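Local coordinates for protein cellobiose 2-epimerase (Ruminococcus albus, PDB 3VW5) that catalyses the reversible epimerization of cellobiose to 4-O-beta-D-glucosyl-D-mannose, acting on an unmodified sugar within an (alpha/alpha)6 barrel, at residues Gly46-Leu49 against His50-Leu54; Arg137-Glu140 against Asp141-Asn145; Phe313-Ala316 against Tyr317-Ser320. The protein carries 2 engineered substitutions. All coordinates share one frame; numbering follows the deposited sequence.

Interaction 1: Gly46-Leu49 against His50-Leu54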
loop_
_atom_site.group_PDB
_atom_site.type_symbol
_atom_site.label_atom_id
_atom_site.label_comp_id
_atom_site.label_asym_id
_atom_site.label_seq_id
_atom_site.Cartn_x
_atom_site.Cartn_y
_atom_site.Cartn_z
ATOM N N GLY A 46 7.960 -12.759 3.827
ATOM C CA GLY A 46 6.733 -12.202 4.375
ATOM C C GLY A 46 5.608 -12.269 3.366
ATOM O O GLY A 46 5.827 -12.089 2.158
ATOM N N VAL A 47 4.391 -12.527 3.839
ATOM C CA VAL A 47 3.293 -12.701 2.900
ATOM C C VAL A 47 2.759 -11.369 2.363
ATOM O O VAL A 47 2.335 -11.290 1.205
ATOM C CB VAL A 47 2.190 -13.668 3.420
ATOM C CG1 VAL A 47 2.690 -14.444 4.647
ATOM C CG2 VAL A 47 0.890 -12.948 3.675
ATOM N N ILE A 48 2.806 -10.317 3.174
ATOM C CA ILE A 48 2.503 -8.980 2.654
ATOM C C ILE A 48 3.441 -8.595 1.496
ATOM O O ILE A 48 3.029 -7.946 0.536
ATOM C CB ILE A 48 2.519 -7.904 3.761
ATOM C CG1 ILE A 48 1.108 -7.361 3.978
ATOM C CG2 ILE A 48 3.407 -6.750 3.380
ATOM C CD1 ILE A 48 0.920 -6.744 5.343
ATOM N N LEU A 49 4.693 -9.016 1.594
ATOM C CA LEU A 49 5.674 -8.776 0.559
ATOM C C LEU A 49 5.266 -9.492 -0.726
ATOM O O LEU A 49 5.309 -8.909 -1.807
ATOM C CB LEU A 49 7.065 -9.238 1.028
ATOM C CG LEU A 49 8.198 -9.351 0.005
ATOM C CD1 LEU A 49 8.418 -8.044 -0.714
ATOM C CD2 LEU A 49 9.486 -9.839 0.646
ATOM N N HIS A 50 4.873 -10.760 -0.605
ATOM C CA HIS A 50 4.456 -11.524 -1.766
ATOM C C HIS A 50 3.151 -11.034 -2.366
ATOM O O HIS A 50 2.990 -11.020 -3.587
ATOM C CB HIS A 50 4.411 -13.011 -1.456
ATOM C CG HIS A 50 5.763 -13.644 -1.468
ATOM N ND1 HIS A 50 6.681 -13.450 -0.457
ATOM C CD2 HIS A 50 6.379 -14.419 -2.393
ATOM C CE1 HIS A 50 7.792 -14.101 -0.747
ATOM N NE2 HIS A 50 7.636 -14.697 -1.916
ATOM N N SER A 51 2.220 -10.603 -1.535
ATOM C CA SER A 51 1.003 -10.061 -2.096
ATOM C C SER A 51 1.301 -8.796 -2.875
ATOM O O SER A 51 0.723 -8.563 -3.928
ATOM C CB SER A 51 -0.030 -9.821 -1.007
ATOM O OG SER A 51 -0.381 -11.052 -0.420
ATOM N N ARG A 52 2.220 -7.981 -2.363
ATOM C CA ARG A 52 2.567 -6.729 -3.033
ATOM C C ARG A 52 3.301 -6.959 -4.358
ATOM O O ARG A 52 3.071 -6.248 -5.352
ATOM C CB ARG A 52 3.342 -5.818 -2.097
ATOM C CG ARG A 52 2.475 -5.272 -0.996
ATOM C CD ARG A 52 3.270 -4.666 0.143
ATOM N NE ARG A 52 2.444 -3.786 0.960
ATOM C CZ ARG A 52 2.911 -2.959 1.894
ATOM N NH1 ARG A 52 4.216 -2.886 2.145
ATOM N NH2 ARG A 52 2.071 -2.197 2.574
ATOM N N ILE A 53 4.170 -7.963 -4.370
ATOM C CA ILE A 53 4.799 -8.377 -5.611
ATOM C C ILE A 53 3.726 -8.872 -6.596
ATOM O O ILE A 53 3.676 -8.415 -7.747
ATOM C CB ILE A 53 5.888 -9.416 -5.363
ATOM C CG1 ILE A 53 7.009 -8.771 -4.561
ATOM C CG2 ILE A 53 6.441 -9.974 -6.681
ATOM C CD1 ILE A 53 7.996 -9.762 -3.946
ATOM N N LEU A 54 2.850 -9.767 -6.128
ATOM C CA LEU A 54 1.724 -10.259 -6.943
ATOM C C LEU A 54 0.912 -9.093 -7.490
ATOM O O LEU A 54 0.647 -9.014 -8.692
ATOM C CB LEU A 54 0.828 -11.224 -6.159
ATOM C CG LEU A 54 -0.408 -11.756 -6.908
ATOM C CD1 LEU A 54 -0.069 -12.236 -8.316
ATOM C CD2 LEU A 54 -1.149 -12.849 -6.145
#
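Gly46 O receives two bonds from His50, one from the backbone N and one from the ring, in the first turn of helix 47-64, where Gly46 is the N-cap residue. Followed outward, His50 begins with CB 3.8 Å from Val47 O. Its CG lies beside the residue's own backbone N (chi1 -79°), which turns the ring back toward the start of the helix. There ND1 comes 3.1 Å from Gly46 O with an N-H...O angle of 166°, and the oxygen sits at the ring edge, in the ring plane. Relative to the carbonyl plane, ND1 stands above it, while His50 N approaches from the opposite face at 3.2 Å from Gly46 O. At the tip, NE2 is hydrogen-bonded to the backbone N of Phe29, and Phe79 stacks on the ring.

Two further side-chain contacts, each four residues apart, follow. Ile48 CG2 lies over one face of the Arg52 guanidinium, offset toward its rim, and also 3.9 Å from Arg52 CD; Phe114 makes a cation-pi contact with the same arginine. In the apolar pair, Leu49 CD1 meets Ile53 CD1 at 3.7 Å.

With ND1 giving a proton to Gly46 O and NE2 facing the N-H of Phe29, both ring nitrogens have partners and the rotation of the ring is fixed. This pattern is consistent with a neutral imidazole carrying its proton on ND1.

Interaction 2: Arg137-Glu140 against Asp141-Asn145. Engineered in segment 137-140: Leu138 (natural residue Pro).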
loop_
_atom_site.group_PDB
_atom_site.type_symbol
_atom_site.label_atom_id
_atom_site.label_comp_id
_atom_site.label_asym_id
_atom_site.label_seq_id
_atom_site.Cartn_x
_atom_site.Cartn_y
_atom_site.Cartn_z
ATOM N N ARG A 137 -12.969 -15.914 -0.913
ATOM C CA ARG A 137 -12.746 -16.747 0.256
ATOM C C ARG A 137 -12.181 -15.910 1.412
ATOM O O ARG A 137 -12.611 -16.048 2.557
ATOM C CB ARG A 137 -11.809 -17.920 -0.050
ATOM C CG ARG A 137 -11.677 -18.848 1.142
ATOM C CD ARG A 137 -10.571 -19.864 0.994
ATOM N NE ARG A 137 -11.067 -21.224 1.205
ATOM C CZ ARG A 137 -11.453 -22.044 0.222
ATOM N NH1 ARG A 137 -11.390 -21.658 -1.064
ATOM N NH2 ARG A 137 -11.900 -23.262 0.523
ATOM N N LEU A 138 -11.218 -15.045 1.093
ATOM C CA LEU A 138 -10.552 -14.224 2.097
ATOM C C LEU A 138 -11.416 -13.033 2.543
ATOM O O LEU A 138 -11.427 -12.658 3.714
ATOM C CB LEU A 138 -9.186 -13.761 1.584
ATOM C CG LEU A 138 -8.168 -14.864 1.310
ATOM C CD1 LEU A 138 -6.910 -14.274 0.724
ATOM C CD2 LEU A 138 -7.852 -15.645 2.569
ATOM N N PHE A 139 -12.138 -12.443 1.604
ATOM C CA PHE A 139 -13.184 -11.488 1.949
ATOM C C PHE A 139 -14.151 -12.077 2.996
ATOM O O PHE A 139 -14.458 -11.425 3.987
ATOM C CB PHE A 139 -13.934 -11.070 0.685
ATOM C CG PHE A 139 -15.234 -10.372 0.939
ATOM C CD1 PHE A 139 -15.263 -9.017 1.240
ATOM C CD2 PHE A 139 -16.440 -11.054 0.824
ATOM C CE1 PHE A 139 -16.469 -8.359 1.453
ATOM C CE2 PHE A 139 -17.660 -10.393 1.036
ATOM C CZ PHE A 139 -17.668 -9.047 1.347
ATOM N N GLU A 140 -14.617 -13.310 2.782
ATOM C CA GLU A 140 -15.511 -13.958 3.737
ATOM C C GLU A 140 -14.852 -14.154 5.099
ATOM O O GLU A 140 -15.472 -13.918 6.146
ATOM C CB GLU A 140 -16.022 -15.290 3.191
ATOM C CG GLU A 140 -17.119 -15.111 2.161
ATOM C CD GLU A 140 -17.787 -16.412 1.778
ATOM O OE1 GLU A 140 -17.072 -17.437 1.605
ATOM O OE2 GLU A 140 -19.038 -16.406 1.653
ATOM N N ASP A 141 -13.591 -14.576 5.081
ATOM C CA ASP A 141 -12.838 -14.775 6.309
ATOM C C ASP A 141 -12.702 -13.490 7.113
ATOM O O ASP A 141 -12.745 -13.526 8.335
ATOM C CB ASP A 141 -11.447 -15.357 6.024
ATOM C CG ASP A 141 -11.506 -16.786 5.523
ATOM O OD1 ASP A 141 -12.619 -17.370 5.565
ATOM O OD2 ASP A 141 -10.450 -17.325 5.098
ATOM N N ILE A 142 -12.523 -12.361 6.436
ATOM C CA ILE A 142 -12.352 -11.095 7.143
ATOM C C ILE A 142 -13.655 -10.720 7.824
ATOM O O ILE A 142 -13.677 -10.326 8.997
ATOM C CB ILE A 142 -11.889 -9.943 6.202
ATOM C CG1 ILE A 142 -10.391 -10.045 5.914
ATOM C CG2 ILE A 142 -12.157 -8.579 6.817
ATOM C CD1 ILE A 142 -9.932 -9.069 4.844
ATOM N N GLU A 143 -14.748 -10.860 7.086
ATOM C CA GLU A 143 -16.054 -10.477 7.599
ATOM C C GLU A 143 -16.544 -11.420 8.708
ATOM O O GLU A 143 -17.199 -10.984 9.646
ATOM C CB GLU A 143 -17.067 -10.364 6.469
ATOM C CG GLU A 143 -16.676 -9.381 5.367
ATOM C CD GLU A 143 -16.643 -7.931 5.821
ATOM O OE1 GLU A 143 -17.669 -7.420 6.325
ATOM O OE2 GLU A 143 -15.583 -7.289 5.663
ATOM N N LYS A 144 -16.200 -12.697 8.615
ATOM C CA LYS A 144 -16.575 -13.659 9.643
ATOM C C LYS A 144 -15.834 -13.417 10.964
ATOM O O LYS A 144 -16.446 -13.345 12.033
ATOM C CB LYS A 144 -16.270 -15.080 9.160
ATOM C CG LYS A 144 -16.967 -16.189 9.947
ATOM C CD LYS A 144 -18.452 -15.880 10.023
ATOM C CE LYS A 144 -19.315 -17.136 9.948
ATOM N NZ LYS A 144 -19.394 -17.831 11.265
ATOM N N ASN A 145 -14.515 -13.293 10.886
ATOM C CA ASN A 145 -13.687 -13.371 12.079
ATOM C C ASN A 145 -13.150 -12.064 12.654
ATOM O O ASN A 145 -12.733 -12.040 13.816
ATOM C CB ASN A 145 -12.537 -14.369 11.865
ATOM C CG ASN A 145 -13.040 -15.748 11.465
ATOM O OD1 ASN A 145 -13.543 -16.497 12.297
ATOM N ND2 ASN A 145 -12.931 -16.076 10.182
#
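Phe139 and Glu143 are brought together by their torsions: the phenylalanine CG stands opposite its backbone N (chi1 165°), while Glu143 keeps CG beside its own N and then bends at the next bond (chi2 -67°). Glu143 CG thereby lies over one face of the Phe139 ring, 4.2 Å from the ring centroid and 18° off the normal, a CH-pi contact displaced toward the CE1-CZ rim. The carboxylate plane ends nearly parallel to the ring. It is well held: OE1 forms a salt bridge with Arg204, and OE2 is hydrogen-bonded to the hydroxyls of Tyr152 and Tyr189. Tyr189 also meets Phe139 edge-to-face.

On another flank of the helix, Asp141 OD2 lies 4.0 Å from CD2 of the engineered Leu138 and is hydrogen-bonded to the backbone N of Gly91. Putting an alanine in place of Asp141 would probably leave Gly91 N without its acceptor and open a gap beside the leucine methyl.

One turn on, Asp141 O accepts from Asn145 N at 3.1 Å and also from Asn145 ND2 at 3.2 Å, the latter in the carbonyl plane, on a lone pair. The asparagine thus closes the C-terminal turn of helix 129-145. Leu138 and Ile142 pack against helix 109-126, and Phe139 and Ile142 reach helix 179-196. Such side-by-side helix packing is characteristic of the (alpha/alpha)6 barrel.

Interaction 3: Phe313-Ala316 against Tyr317-Ser320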
loop_
_atom_site.group_PDB
_atom_site.type_symbol
_atom_site.label_atom_id
_atom_site.label_comp_id
_atom_site.label_asym_id
_atom_site.label_seq_id
_atom_site.Cartn_x
_atom_site.Cartn_y
_atom_site.Cartn_z
ATOM N N PHE A 313 -1.018 14.186 -5.306
ATOM C CA PHE A 313 -0.966 15.542 -5.830
ATOM C C PHE A 313 -1.513 15.649 -7.263
ATOM O O PHE A 313 -2.179 16.633 -7.612
ATOM C CB PHE A 313 0.468 16.069 -5.775
ATOM C CG PHE A 313 0.901 16.513 -4.410
ATOM C CD1 PHE A 313 -0.033 16.971 -3.481
ATOM C CD2 PHE A 313 2.251 16.479 -4.051
ATOM C CE1 PHE A 313 0.363 17.389 -2.221
ATOM C CE2 PHE A 313 2.656 16.892 -2.795
ATOM C CZ PHE A 313 1.705 17.350 -1.877
ATOM N N ILE A 314 -1.203 14.651 -8.091
ATOM C CA ILE A 314 -1.702 14.610 -9.458
ATOM C C ILE A 314 -3.218 14.447 -9.431
ATOM O O ILE A 314 -3.945 15.162 -10.125
ATOM C CB ILE A 314 -1.040 13.480 -10.269
ATOM C CG1 ILE A 314 0.431 13.835 -10.527
ATOM C CG2 ILE A 314 -1.802 13.219 -11.570
ATOM C CD1 ILE A 314 1.194 12.789 -11.296
ATOM N N ASN A 315 -3.674 13.515 -8.601
ATOM C CA ASN A 315 -5.089 13.312 -8.346
ATOM C C ASN A 315 -5.790 14.589 -7.880
ATOM O O ASN A 315 -6.918 14.880 -8.301
ATOM C CB ASN A 315 -5.280 12.208 -7.311
ATOM C CG ASN A 315 -6.730 11.830 -7.132
ATOM O OD1 ASN A 315 -7.294 11.103 -7.951
ATOM N ND2 ASN A 315 -7.342 12.319 -6.061
ATOM N N ALA A 316 -5.124 15.347 -7.010
ATOM C CA ALA A 316 -5.697 16.590 -6.501
ATOM C C ALA A 316 -5.832 17.607 -7.633
ATOM O O ALA A 316 -6.830 18.338 -7.704
ATOM C CB ALA A 316 -4.870 17.152 -5.355
ATOM N N TYR A 317 -4.842 17.645 -8.523
ATOM C CA TYR A 317 -4.940 18.472 -9.718
ATOM C C TYR A 317 -6.162 18.030 -10.530
ATOM O O TYR A 317 -7.047 18.835 -10.835
ATOM C CB TYR A 317 -3.665 18.378 -10.564
ATOM C CG TYR A 317 -3.808 19.033 -11.920
ATOM C CD1 TYR A 317 -3.820 20.421 -12.042
ATOM C CD2 TYR A 317 -3.955 18.268 -13.077
ATOM C CE1 TYR A 317 -3.966 21.034 -13.278
ATOM C CE2 TYR A 317 -4.102 18.869 -14.324
ATOM C CZ TYR A 317 -4.105 20.254 -14.422
ATOM O OH TYR A 317 -4.251 20.873 -15.653
ATOM N N GLN A 318 -6.219 16.741 -10.848
ATOM C CA GLN A 318 -7.327 16.200 -11.630
ATOM C C GLN A 318 -8.717 16.550 -11.080
ATOM O O GLN A 318 -9.663 16.688 -11.845
ATOM C CB GLN A 318 -7.193 14.695 -11.796
ATOM C CG GLN A 318 -6.063 14.294 -12.707
ATOM C CD GLN A 318 -5.994 12.792 -12.930
ATOM O OE1 GLN A 318 -5.972 12.004 -11.980
ATOM N NE2 GLN A 318 -5.953 12.387 -14.194
ATOM N N HIS A 319 -8.837 16.697 -9.765
ATOM C CA HIS A 319 -10.124 17.019 -9.156
ATOM C C HIS A 319 -10.314 18.512 -8.933
ATOM O O HIS A 319 -11.353 18.928 -8.419
ATOM C CB HIS A 319 -10.284 16.304 -7.815
ATOM C CG HIS A 319 -10.623 14.851 -7.934
ATOM N ND1 HIS A 319 -9.676 13.880 -8.179
ATOM C CD2 HIS A 319 -11.802 14.198 -7.813
ATOM C CE1 HIS A 319 -10.257 12.697 -8.216
ATOM N NE2 HIS A 319 -11.548 12.861 -7.996
ATOM N N SER A 320 -9.328 19.326 -9.302
ATOM C CA SER A 320 -9.388 20.744 -8.929
ATOM C C SER A 320 -9.006 21.748 -10.025
ATOM O O SER A 320 -9.498 22.879 -10.023
ATOM C CB SER A 320 -8.526 20.997 -7.689
ATOM O OG SER A 320 -7.157 20.832 -8.001
#
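Asn315 O and His319 form the innermost shell of this contact, where helix 303-318 runs out. The oxygen accepts from His319 ND1 at 2.9 Å, with an N-H...O angle of 163°, and from His319 N at 3.0 Å. These two donors come from opposite faces of the carbonyl plane. Asn315 O lies at the edge of the imidazole, in its plane, so the bond fixes the rotation of the ring. Above this junction the Asn315 amide passes across the ring with the two planes 50° apart, its OD1 lying 3.4 Å from His319 CE1.

The next carbonyl has a side-chain partner too. Ser320 OG stands between its backbone N and carbonyl carbon (chi1 68°), and from there it donates to Ala316 O at 2.5 Å, a length whose exact value carries little weight at this resolution. The same hydroxyl accepts from the backbone N of Asp322, which ties the helix end to the chain leading into helix 323-340. Ser320 N meanwhile bonds to Tyr317 O at 2.8 Å, a link only three residues long that tightens the backbone as it leaves the helix.

Farther out, the buried Asn315 amide is held at both ends: ND2 is hydrogen-bonded to Asp252 OD2 of helix 241-258, and OD1 to Arg385 NH1 near the C-terminus. Arg385 NH1 also serves Gln318 OE1, so one guanidinium nitrogen joins two successive turns. The methyl of Ala316 packs on Ser275 and Phe325, between helices 261-281 and 323-340.

The imidazole adds a second donor to Asn315 O, and the hydroxyl supplements the weak amide bond from His319 N to Ala316 O. These are side-chain-to-backbone bonds reinforcing the C-terminal end of a helix, at the junction to helix 323-340 of the (alpha/alpha)6 barrel.

How the interactions relate
Each interaction lies within one continuous stretch of chain, on or at the end of a helix, and none touches another. Interactions 1 and 2 are nearest: their centres are 19 Å apart, their closest atoms about 7 Å, and helix 109-126 packs against both. Interaction 3 lies on the opposite side of the chain's centre from interaction 1, 29 Å between contact centres, and 34 Å from interaction 2. Interaction 1 is innermost, about 11 Å from the chain centre against 20 Å for the others. Interactions 1 and 3 share a device, an imidazole ND1 bonded to the carbonyl four residues earlier, at opposite helix ends. Their geometry alone assigns none to the sugar site.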